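CBS domain-containing protein CBSX2 (Arabidopsis thaliana, PDB 3SL7) probably acts as a redox regulator in the chloroplast, modulating plant development through the thioredoxin system by means of its paired CBS domains. Local coordinates at residues F129-V134 with I144-N149. Numbering follows the deposited sequence.
Sequences FRRLPV and ILTRGN. With ACT (acetate ion), chain C.
With chi1 at -167°, Ile-144 turns CG1 anti to its backbone N and runs on extended, carrying CD1 against the side chain of Arg-131, 3.7 Å from Arg-131 CB, and up to the ring of Phe-129. The extended chain of Arg-131 lays CB and CD along that methyl and carries NE beyond it. There Arg-131 NH2 hydrogen-bonds Thr-38 OG1 of the first CBS domain, and NE makes two weak hydrogen bonds to an acetate, a short but bent one to OXT (2.6 Å, 126°) and a straight but long one to O (3.3 Å).

The backbones form the antiparallel hairpin of the second CBS domain. Leu-132 and Leu-145 are a hydrogen-bonded pair, with Leu-132 N to Leu-145 O at 2.9 Å and Leu-145 N to Leu-132 O at 2.8 Å; both side chains point to the sheet face packed by helix 117-124. Close by, a single water joins the two segments, accepting from Arg-147 N and donating to Arg-130 O. Thr-146 N-caps helix 147-159, its OG1 accepting from Asn-149 N at 2.9 Å.

Arg-131 would favour an anion here, and Thr-146 CG2 packs against the acetate. This ion, probably from the crystallisation liquor, is consistent with a ligand cleft between CBS domains, though a natural ligand remains unproven.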
loop_
_atom_site.group_PDB
_atom_site.type_symbol
_atom_site.label_atom_id
_atom_site.label_comp_id
_atom_site.label_asym_id
_atom_site.label_seq_id
_atom_site.Cartn_x
_atom_site.Cartn_y
_atom_site.Cartn_z
ATOM N N PHE A 129 -7.989 -9.734 -3.687
ATOM C CA PHE A 129 -7.663 -8.981 -2.487
ATOM C C PHE A 129 -6.156 -8.958 -2.204
ATOM O O PHE A 129 -5.665 -8.040 -1.551
ATOM C CB PHE A 129 -8.436 -9.550 -1.303
ATOM C CG PHE A 129 -8.485 -8.639 -0.120
ATOM C CD1 PHE A 129 -8.950 -7.336 -0.254
ATOM C CD2 PHE A 129 -8.094 -9.085 1.127
ATOM C CE1 PHE A 129 -9.004 -6.489 0.835
ATOM C CE2 PHE A 129 -8.142 -8.246 2.230
ATOM C CZ PHE A 129 -8.597 -6.941 2.085
ATOM N N ARG A 130 -5.427 -9.959 -2.698
ATOM C CA ARG A 130 -3.968 -10.011 -2.533
ATOM C C ARG A 130 -3.502 -9.967 -1.072
ATOM O O ARG A 130 -2.369 -9.588 -0.774
ATOM C CB ARG A 130 -3.310 -8.874 -3.303
ATOM C CG ARG A 130 -3.538 -8.925 -4.809
ATOM C CD ARG A 130 -2.657 -9.971 -5.477
ATOM N NE ARG A 130 -1.446 -9.376 -6.036
ATOM C CZ ARG A 130 -1.358 -8.899 -7.273
ATOM N NH1 ARG A 130 -2.409 -8.953 -8.080
ATOM N NH2 ARG A 130 -0.221 -8.372 -7.707
ATOM N N ARG A 131 -4.395 -10.316 -0.162
ATOM C CA ARG A 131 -4.041 -10.571 1.230
ATOM C C ARG A 131 -4.892 -11.750 1.653
ATOM O O ARG A 131 -5.918 -12.014 1.037
ATOM C CB ARG A 131 -4.381 -9.374 2.112
ATOM C CG ARG A 131 -3.940 -8.041 1.565
ATOM C CD ARG A 131 -4.705 -6.929 2.259
ATOM N NE ARG A 131 -4.264 -5.604 1.841
ATOM C CZ ARG A 131 -4.743 -4.947 0.788
ATOM N NH1 ARG A 131 -5.678 -5.494 0.023
ATOM N NH2 ARG A 131 -4.283 -3.740 0.495
ATOM N N LEU A 132 -4.473 -12.449 2.702
ATOM C CA LEU A 132 -5.244 -13.550 3.242
ATOM C C LEU A 132 -5.530 -13.257 4.694
ATOM O O LEU A 132 -4.615 -13.203 5.500
ATOM C CB LEU A 132 -4.478 -14.866 3.125
ATOM C CG LEU A 132 -4.187 -15.299 1.693
ATOM C CD1 LEU A 132 -3.149 -16.425 1.673
ATOM C CD2 LEU A 132 -5.475 -15.737 1.015
ATOM N N PRO A 133 -6.807 -13.023 5.020
ATOM C CA PRO A 133 -7.149 -12.899 6.434
ATOM C C PRO A 133 -6.735 -14.198 7.126
ATOM O O PRO A 133 -6.822 -15.270 6.524
ATOM C CB PRO A 133 -8.672 -12.768 6.418
ATOM C CG PRO A 133 -8.996 -12.202 5.053
ATOM C CD PRO A 133 -7.975 -12.848 4.140
ATOM N N VAL A 134 -6.270 -14.105 8.360
ATOM C CA VAL A 134 -5.948 -15.312 9.128
ATOM C C VAL A 134 -6.997 -15.425 10.214
ATOM O O VAL A 134 -7.244 -14.468 10.953
ATOM C CB VAL A 134 -4.550 -15.236 9.748
ATOM C CG1 VAL A 134 -4.132 -16.610 10.320
ATOM C CG2 VAL A 134 -3.547 -14.769 8.712
ATOM N N ILE A 144 -3.574 -10.961 9.372
ATOM C CA ILE A 144 -3.666 -10.975 7.937
ATOM C C ILE A 144 -2.285 -11.269 7.374
ATOM O O ILE A 144 -1.274 -10.851 7.939
ATOM C CB ILE A 144 -4.280 -9.631 7.394
ATOM C CG1 ILE A 144 -4.680 -9.762 5.934
ATOM C CG2 ILE A 144 -3.325 -8.453 7.572
ATOM C CD1 ILE A 144 -5.692 -8.702 5.506
ATOM N N LEU A 145 -2.242 -12.036 6.290
ATOM C CA LEU A 145 -0.993 -12.251 5.567
ATOM C C LEU A 145 -0.976 -11.391 4.312
ATOM O O LEU A 145 -1.850 -11.510 3.448
ATOM C CB LEU A 145 -0.821 -13.720 5.178
ATOM C CG LEU A 145 0.553 -14.048 4.576
ATOM C CD1 LEU A 145 1.647 -13.963 5.657
ATOM C CD2 LEU A 145 0.549 -15.430 3.923
ATOM N N THR A 146 0.033 -10.539 4.211
ATOM C CA THR A 146 0.166 -9.644 3.078
ATOM C C THR A 146 1.379 -10.070 2.281
ATOM O O THR A 146 2.210 -10.808 2.783
ATOM C CB THR A 146 0.403 -8.204 3.547
ATOM O OG1 THR A 146 1.703 -8.111 4.144
ATOM C CG2 THR A 146 -0.651 -7.789 4.583
ATOM N N ARG A 147 1.499 -9.584 1.049
ATOM C CA ARG A 147 2.680 -9.877 0.252
ATOM C C ARG A 147 3.923 -9.371 0.971
ATOM O O ARG A 147 4.967 -10.025 0.961
ATOM C CB ARG A 147 2.564 -9.263 -1.140
ATOM C CG ARG A 147 1.615 -10.012 -2.062
ATOM C CD ARG A 147 1.454 -9.292 -3.396
ATOM N NE ARG A 147 2.736 -9.056 -4.058
ATOM C CZ ARG A 147 3.429 -9.991 -4.703
ATOM N NH1 ARG A 147 2.972 -11.239 -4.760
ATOM N NH2 ARG A 147 4.584 -9.684 -5.285
ATOM N N GLY A 148 3.797 -8.211 1.607
ATOM C CA GLY A 148 4.876 -7.654 2.402
ATOM C C GLY A 148 5.326 -8.570 3.533
ATOM O O GLY A 148 6.514 -8.669 3.817
ATOM N N ASN A 149 4.378 -9.223 4.202
ATOM C CA ASN A 149 4.720 -10.199 5.229
ATOM C C ASN A 149 5.540 -11.332 4.637
ATOM O O ASN A 149 6.473 -11.818 5.262
ATOM C CB ASN A 149 3.467 -10.802 5.870
ATOM C CG ASN A 149 2.702 -9.815 6.713
ATOM O OD1 ASN A 149 3.276 -8.860 7.247
ATOM N ND2 ASN A 149 1.388 -10.048 6.854
HETATM C C ACT C . -2.464 -4.443 4.497
HETATM O O ACT C . -1.775 -4.143 3.500
HETATM O OXT ACT C . -3.634 -4.797 4.245
HETATM C CH3 ACT C . -1.919 -4.396 5.899
HETATM O O HOH W 1 -0.685 -7.772 0.094
#